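Local coordinates for protein geranyltranstransferase (Staphylococcus aureus, PDB 1RTR) that probably catalyses the head-to-tail condensation of allylic diphosphates with isopentenyl diphosphate to make farnesyl diphosphate, an early branch-point precursor of isoprenoids, at residues T28-E31 with E32-Y36; L97-H100 with K101-E105; A114-T117 with K118-L122. All blocks are in the same frame, centred on the assembly; numbering follows the deposited sequence.

Contact 1: residues T28-E31 with E32-Y36; sequences TQLE and ESMLY
Three backbone bonds wind the first turn of helix 30-38: S33 N gives its hydrogen to Q29 O at 2.8 Å, M34 N to L30 O and L35 N to E31 O, all of them close to straight at the hydrogen.

Apolar contact comes from L30 and M34, one turn apart. The sulfur SD of M34 rests 4.0 Å from CG of L30, and CG of M34 sits 3.3 Å from L30 O. With CG set beside its backbone N (chi1 -74°), the methionine runs back over that carbonyl before bending at the sulfur. L35 closes on the next carbonyl in turn, its CB 3.2 Å from E31 O. A114 and L115 of helix 105-124 pack on M34, and M155 of the second subunit meets L30.

Among the polar side chains, the E32 carboxylate oxygen OE2 lies against the aliphatic part of Q29, 3.5 Å from its CG, with amide and carboxylate planes perpendicular, while CG of E32 is 3.2 Å from Q29 O. The other carboxylate oxygen of E32, OE1, is hydrogen-bonded to the hydroxyl of Y103. E31 OE1 instead reaches H147 ND1 of the second subunit. The two neighbouring glutamates thus tie the helix start in two directions, E32 to Y103 of its own chain and E31 across the dimer interface to H147 of the second subunit.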
loop_
_atom_site.group_PDB
_atom_site.type_symbol
_atom_site.label_atom_id
_atom_site.label_comp_id
_atom_site.label_asym_id
_atom_site.label_seq_id
_atom_site.Cartn_x
_atom_site.Cartn_y
_atom_site.Cartn_z
ATOM N N THR A 28 6.562 -20.203 -1.960
ATOM C CA THR A 28 7.374 -19.438 -1.011
ATOM C C THR A 28 6.652 -19.329 0.327
ATOM O O THR A 28 5.467 -19.661 0.446
ATOM C CB THR A 28 7.724 -18.014 -1.530
ATOM O OG1 THR A 28 6.522 -17.281 -1.801
ATOM C CG2 THR A 28 8.431 -18.062 -2.874
ATOM N N GLN A 29 7.376 -18.847 1.330
ATOM C CA GLN A 29 6.822 -18.675 2.664
ATOM C C GLN A 29 6.026 -17.381 2.830
ATOM O O GLN A 29 5.460 -17.140 3.901
ATOM C CB GLN A 29 7.936 -18.704 3.703
ATOM C CG GLN A 29 8.904 -19.853 3.589
ATOM C CD GLN A 29 9.950 -19.785 4.669
ATOM O OE1 GLN A 29 10.652 -18.772 4.800
ATOM N NE2 GLN A 29 10.043 -20.837 5.472
ATOM N N LEU A 30 5.984 -16.559 1.777
ATOM C CA LEU A 30 5.353 -15.237 1.824
ATOM C C LEU A 30 4.003 -15.261 2.519
ATOM O O LEU A 30 3.766 -14.493 3.450
ATOM C CB LEU A 30 5.221 -14.626 0.426
ATOM C CG LEU A 30 4.681 -13.192 0.288
ATOM C CD1 LEU A 30 5.528 -12.174 1.046
ATOM C CD2 LEU A 30 4.595 -12.808 -1.159
ATOM N N GLU A 31 3.127 -16.156 2.091
ATOM C CA GLU A 31 1.796 -16.181 2.672
ATOM C C GLU A 31 1.718 -16.832 4.070
ATOM O O GLU A 31 0.822 -16.498 4.845
ATOM C CB GLU A 31 0.738 -16.718 1.696
ATOM C CG GLU A 31 1.261 -17.542 0.537
ATOM C CD GLU A 31 1.875 -16.727 -0.585
ATOM O OE1 GLU A 31 1.173 -15.923 -1.221
ATOM O OE2 GLU A 31 3.074 -16.921 -0.850
ATOM N N GLU A 32 2.644 -17.727 4.417
ATOM C CA GLU A 32 2.662 -18.206 5.805
ATOM C C GLU A 32 3.262 -17.149 6.739
ATOM O O GLU A 32 2.894 -17.073 7.912
ATOM C CB GLU A 32 3.270 -19.621 5.986
ATOM C CG GLU A 32 4.613 -19.886 5.322
ATOM C CD GLU A 32 5.518 -20.849 6.106
ATOM O OE1 GLU A 32 5.343 -21.006 7.353
ATOM O OE2 GLU A 32 6.433 -21.442 5.469
ATOM N N SER A 33 4.151 -16.315 6.201
ATOM C CA SER A 33 4.637 -15.133 6.902
ATOM C C SER A 33 3.523 -14.088 7.105
ATOM O O SER A 33 3.344 -13.581 8.204
ATOM C CB SER A 33 5.802 -14.524 6.138
ATOM O OG SER A 33 6.321 -13.394 6.813
ATOM N N MET A 34 2.779 -13.777 6.043
ATOM C CA MET A 34 1.628 -12.877 6.117
ATOM C C MET A 34 0.643 -13.368 7.173
ATOM O O MET A 34 0.266 -12.619 8.080
ATOM C CB MET A 34 0.919 -12.761 4.752
ATOM C CG MET A 34 1.656 -11.926 3.683
ATOM S SD MET A 34 1.154 -12.265 1.955
ATOM C CE MET A 34 -0.356 -11.411 1.880
ATOM N N LEU A 35 0.246 -14.635 7.046
ATOM C CA LEU A 35 -0.713 -15.284 7.941
ATOM C C LEU A 35 -0.221 -15.376 9.382
ATOM O O LEU A 35 -1.000 -15.207 10.320
ATOM C CB LEU A 35 -1.052 -16.680 7.421
ATOM C CG LEU A 35 -2.433 -16.938 6.812
ATOM C CD1 LEU A 35 -3.376 -15.720 6.815
ATOM C CD2 LEU A 35 -2.270 -17.488 5.405
ATOM N N TYR A 36 1.068 -15.642 9.550
ATOM C CA TYR A 36 1.671 -15.706 10.880
ATOM C C TYR A 36 1.376 -14.453 11.710
ATOM O O TYR A 36 0.861 -14.564 12.828
ATOM C CB TYR A 36 3.186 -15.965 10.796
ATOM C CG TYR A 36 3.884 -16.045 12.139
ATOM C CD1 TYR A 36 3.751 -17.171 12.963
ATOM C CD2 TYR A 36 4.677 -14.988 12.592
ATOM C CE1 TYR A 36 4.393 -17.243 14.199
ATOM C CE2 TYR A 36 5.332 -15.051 13.831
ATOM C CZ TYR A 36 5.182 -16.179 14.628
ATOM O OH TYR A 36 5.832 -16.219 15.847
#

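Contact 2: residues L97-H100 with K101-E105; sequences LTNH and KVYGE
This is a local, single-turn contact along the short helix 99-103, which follows the two-stranded hairpin 92-97 and hands the chain on to helix 105-124 of this all-alpha prenyl synthase fold. K101 N and V102 N bond to T98 O and N99 O respectively, at 2.9 Å for K101 N to T98 O: i to i+3 bonding. The i to i+4 bonds, among them G104 N to H100 O at 3.0 Å, are weak. G104 is the first residue to leave helical angles, with a positive phi (94°) that glycine readily takes, and it stands at the N-cap position of helix 105-124.

On one side L97 and V102 meet at about a right angle, CB of the leucine 3.7 Å from CG2 of the valine. K101 bends twice on its way outward; its CG passes 3.7 Å from OG1 of T98 and lies over one face of the H100 ring. That ring is folded back above its own backbone by a chi1 of 66°, bringing CG within 3.4 Å of K101 N. N99 O lies at the edge of the Y103 ring, near its plane, 3.5 Å from CD1.

The polar ends look elsewhere: T98 OG1 and H100 NE2 both bond to D90 O, while Y103 OH bonds to E32. One carbonyl oxygen thus gathers a hydroxyl and an imidazole nitrogen, pinning the start of the short helix to the hairpin's approach.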
loop_
_atom_site.group_PDB
_atom_site.type_symbol
_atom_site.label_atom_id
_atom_site.label_comp_id
_atom_site.label_asym_id
_atom_site.label_seq_id
_atom_site.Cartn_x
_atom_site.Cartn_y
_atom_site.Cartn_z
ATOM N N LEU A 97 7.581 -14.802 18.960
ATOM C CA LEU A 97 8.630 -14.219 18.124
ATOM C C LEU A 97 8.035 -13.350 17.020
ATOM O O LEU A 97 6.980 -13.674 16.463
ATOM C CB LEU A 97 9.488 -15.322 17.494
ATOM C CG LEU A 97 10.319 -16.239 18.396
ATOM C CD1 LEU A 97 10.650 -17.540 17.678
ATOM C CD2 LEU A 97 11.598 -15.534 18.855
ATOM N N THR A 98 8.716 -12.248 16.710
ATOM C CA THR A 98 8.285 -11.349 15.647
ATOM C C THR A 98 8.567 -11.954 14.284
ATOM O O THR A 98 9.459 -12.795 14.141
ATOM C CB THR A 98 8.969 -9.973 15.761
ATOM O OG1 THR A 98 10.378 -10.144 15.932
ATOM C CG2 THR A 98 8.533 -9.258 17.023
ATOM N N ASN A 99 7.811 -11.507 13.283
ATOM C CA ASN A 99 7.944 -12.005 11.917
ATOM C C ASN A 99 9.391 -12.203 11.466
ATOM O O ASN A 99 9.753 -13.292 11.028
ATOM C CB ASN A 99 7.186 -11.109 10.929
ATOM C CG ASN A 99 6.810 -11.838 9.649
ATOM O OD1 ASN A 99 5.643 -12.148 9.420
ATOM N ND2 ASN A 99 7.799 -12.115 8.808
ATOM N N HIS A 100 10.213 -11.165 11.597
ATOM C CA HIS A 100 11.581 -11.202 11.086
ATOM C C HIS A 100 12.491 -12.176 11.839
ATOM O O HIS A 100 13.532 -12.594 11.321
ATOM C CB HIS A 100 12.196 -9.797 11.063
ATOM C CG HIS A 100 12.396 -9.194 12.420
ATOM N ND1 HIS A 100 13.615 -9.190 13.061
ATOM C CD2 HIS A 100 11.533 -8.567 13.253
ATOM C CE1 HIS A 100 13.493 -8.595 14.235
ATOM N NE2 HIS A 100 12.239 -8.205 14.374
ATOM N N LYS A 101 12.097 -12.528 13.060
ATOM C CA LYS A 101 12.854 -13.487 13.856
ATOM C C LYS A 101 12.590 -14.919 13.389
ATOM O O LYS A 101 13.428 -15.796 13.573
ATOM C CB LYS A 101 12.545 -13.325 15.348
ATOM C CG LYS A 101 13.433 -12.305 16.057
ATOM C CD LYS A 101 14.785 -12.906 16.434
ATOM C CE LYS A 101 15.947 -12.068 15.896
ATOM N NZ LYS A 101 17.269 -12.701 16.207
ATOM N N VAL A 102 11.434 -15.138 12.766
ATOM C CA VAL A 102 11.038 -16.454 12.264
ATOM C C VAL A 102 11.315 -16.646 10.762
ATOM O O VAL A 102 11.443 -17.789 10.299
ATOM C CB VAL A 102 9.536 -16.726 12.551
ATOM C CG1 VAL A 102 9.102 -18.061 11.987
ATOM C CG2 VAL A 102 9.255 -16.672 14.047
ATOM N N TYR A 103 11.405 -15.548 10.005
ATOM C CA TYR A 103 11.444 -15.640 8.540
ATOM C C TYR A 103 12.588 -14.881 7.897
ATOM O O TYR A 103 12.833 -15.025 6.697
ATOM C CB TYR A 103 10.129 -15.153 7.929
ATOM C CG TYR A 103 8.938 -16.018 8.248
ATOM C CD1 TYR A 103 7.984 -15.606 9.175
ATOM C CD2 TYR A 103 8.760 -17.249 7.621
ATOM C CE1 TYR A 103 6.881 -16.406 9.474
ATOM C CE2 TYR A 103 7.666 -18.053 7.912
ATOM C CZ TYR A 103 6.735 -17.627 8.839
ATOM O OH TYR A 103 5.656 -18.424 9.117
ATOM N N GLY A 104 13.278 -14.070 8.686
ATOM C CA GLY A 104 14.323 -13.213 8.167
ATOM C C GLY A 104 13.771 -11.844 7.841
ATOM O O GLY A 104 12.566 -11.675 7.656
ATOM N N GLU A 105 14.663 -10.866 7.770
ATOM C CA GLU A 105 14.293 -9.495 7.455
ATOM C C GLU A 105 13.628 -9.318 6.089
ATOM O O GLU A 105 12.621 -8.607 5.996
ATOM C CB GLU A 105 15.501 -8.582 7.574
ATOM C CG GLU A 105 15.689 -8.041 8.979
ATOM C CD GLU A 105 17.103 -7.571 9.242
ATOM O OE1 GLU A 105 17.616 -6.720 8.480
ATOM O OE2 GLU A 105 17.705 -8.060 10.219
#

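Contact 3: residues A114-T117 with K118-L122; sequences ALLT and KAFEL
The backbone of 114-122 is alpha-helical, with K118 N bonded to A114 O at 2.7 Å, A119 N to L115 O and E121 N to T117 O, but with one irregularity: F120 N stands off from L116 O and gives a weak bond to T117 O instead. The oxygen of T117 therefore receives two donors. The segments belong to helix 105-124, a long helix of the all-alpha prenyl synthase fold, here running along the dimer interface.

L116 and F120, one turn apart, lie side by side and point the same way. The CG of F120 sits beside its backbone N (chi1 -68°), which lays the ring back along the helix: CD2 comes to 3.2 Å from L116 O, and T117 O lies at the ring edge, near its plane. In the second subunit F120 stacks on this F120 and L116 packs on this L116, making a symmetric apolar seam.

T117 turns its hydroxyl back to D113 O, thereby satisfying a buried polar atom within the helix. On another flank CB of K118 passes 3.4 Å from A114 O; the chain then bends toward E121, and NZ of K118 and OE1 of E121 form a salt bridge at 3.3 Å, with a weak hydrogen bond. I74 and Y77 of helix 65-83 pack on L116. In the apolar pair itself, CD2 of L116 meets CE2 of F120 at 3.3 Å.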
loop_
_atom_site.group_PDB
_atom_site.type_symbol
_atom_site.label_atom_id
_atom_site.label_comp_id
_atom_site.label_asym_id
_atom_site.label_seq_id
_atom_site.Cartn_x
_atom_site.Cartn_y
_atom_site.Cartn_z
ATOM N N ALA A 114 3.143 -6.792 1.018
ATOM C CA ALA A 114 2.054 -7.554 0.462
ATOM C C ALA A 114 0.748 -7.267 1.208
ATOM O O ALA A 114 -0.324 -7.129 0.595
ATOM C CB ALA A 114 2.389 -9.060 0.470
ATOM N N LEU A 115 0.830 -7.156 2.528
ATOM C CA LEU A 115 -0.383 -6.945 3.326
ATOM C C LEU A 115 -0.964 -5.560 3.057
ATOM O O LEU A 115 -2.190 -5.418 2.892
ATOM C CB LEU A 115 -0.121 -7.159 4.819
ATOM C CG LEU A 115 -0.070 -8.613 5.311
ATOM C CD1 LEU A 115 0.725 -8.690 6.591
ATOM C CD2 LEU A 115 -1.464 -9.177 5.525
ATOM N N LEU A 116 -0.087 -4.556 2.980
ATOM C CA LEU A 116 -0.488 -3.231 2.558
ATOM C C LEU A 116 -1.224 -3.315 1.234
ATOM O O LEU A 116 -2.350 -2.829 1.110
ATOM C CB LEU A 116 0.739 -2.313 2.411
ATOM C CG LEU A 116 0.592 -0.830 2.762
ATOM C CD1 LEU A 116 1.740 0.048 2.226
ATOM C CD2 LEU A 116 -0.755 -0.257 2.363
ATOM N N THR A 117 -0.599 -3.946 0.243
ATOM C CA THR A 117 -1.238 -4.118 -1.047
ATOM C C THR A 117 -2.579 -4.865 -0.940
ATOM O O THR A 117 -3.582 -4.430 -1.532
ATOM C CB THR A 117 -0.285 -4.841 -2.012
ATOM O OG1 THR A 117 1.039 -4.342 -1.834
ATOM C CG2 THR A 117 -0.590 -4.479 -3.461
ATOM N N LYS A 118 -2.613 -5.976 -0.195
ATOM C CA LYS A 118 -3.838 -6.784 -0.121
ATOM C C LYS A 118 -5.040 -5.995 0.434
ATOM O O LYS A 118 -6.177 -6.177 -0.016
ATOM C CB LYS A 118 -3.611 -8.077 0.686
ATOM C CG LYS A 118 -4.804 -9.023 0.715
ATOM C CD LYS A 118 -5.078 -9.658 -0.644
ATOM C CE LYS A 118 -5.953 -10.903 -0.505
ATOM N NZ LYS A 118 -7.055 -10.954 -1.527
ATOM N N ALA A 119 -4.776 -5.122 1.410
ATOM C CA ALA A 119 -5.829 -4.309 2.019
ATOM C C ALA A 119 -6.617 -3.521 0.975
ATOM O O ALA A 119 -7.846 -3.449 1.044
ATOM C CB ALA A 119 -5.249 -3.387 3.093
ATOM N N PHE A 120 -5.905 -2.964 -0.009
ATOM C CA PHE A 120 -6.533 -2.206 -1.086
ATOM C C PHE A 120 -7.292 -3.087 -2.074
ATOM O O PHE A 120 -8.381 -2.724 -2.533
ATOM C CB PHE A 120 -5.506 -1.306 -1.764
ATOM C CG PHE A 120 -5.031 -0.204 -0.874
ATOM C CD1 PHE A 120 -5.855 0.884 -0.597
ATOM C CD2 PHE A 120 -3.793 -0.270 -0.269
ATOM C CE1 PHE A 120 -5.440 1.898 0.247
ATOM C CE2 PHE A 120 -3.372 0.739 0.583
ATOM C CZ PHE A 120 -4.198 1.830 0.843
ATOM N N GLU A 121 -6.729 -4.253 -2.380
ATOM C CA GLU A 121 -7.411 -5.246 -3.203
ATOM C C GLU A 121 -8.742 -5.636 -2.595
ATOM O O GLU A 121 -9.747 -5.714 -3.295
ATOM C CB GLU A 121 -6.541 -6.488 -3.359
ATOM C CG GLU A 121 -6.799 -7.263 -4.634
ATOM C CD GLU A 121 -7.313 -8.661 -4.365
ATOM O OE1 GLU A 121 -8.363 -8.769 -3.679
ATOM O OE2 GLU A 121 -6.663 -9.647 -4.836
ATOM N N LEU A 122 -8.737 -5.871 -1.287
ATOM C CA LEU A 122 -9.918 -6.333 -0.563
ATOM C C LEU A 122 -11.092 -5.360 -0.614
ATOM O O LEU A 122 -12.227 -5.778 -0.838
ATOM C CB LEU A 122 -9.554 -6.669 0.886
ATOM C CG LEU A 122 -10.301 -7.834 1.548
ATOM C CD1 LEU A 122 -10.450 -9.065 0.627
ATOM C CD2 LEU A 122 -9.611 -8.211 2.836
#

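From the N terminus, contact 1 winds the start of helix 30-38; contact 2 follows as the short helix 99-103 after the hairpin, and contact 3 lies in the second half of helix 105-124. Each spans adjacent residues, so none closes a long loop, and they run in series without nesting or crossing. Space brings them together: Y36 OH of contact 1 is hydrogen-bonded to L97 O of contact 2 and S33 packs on Y103, while M34 packs on contact 3. Contacts 2 and 3 do not touch, their nearest atoms about 7 Å apart; helix 30-38 touches both and so bridges them. Contacts 1 and 3 meet the second subunit over several residues, contact 2 through E105.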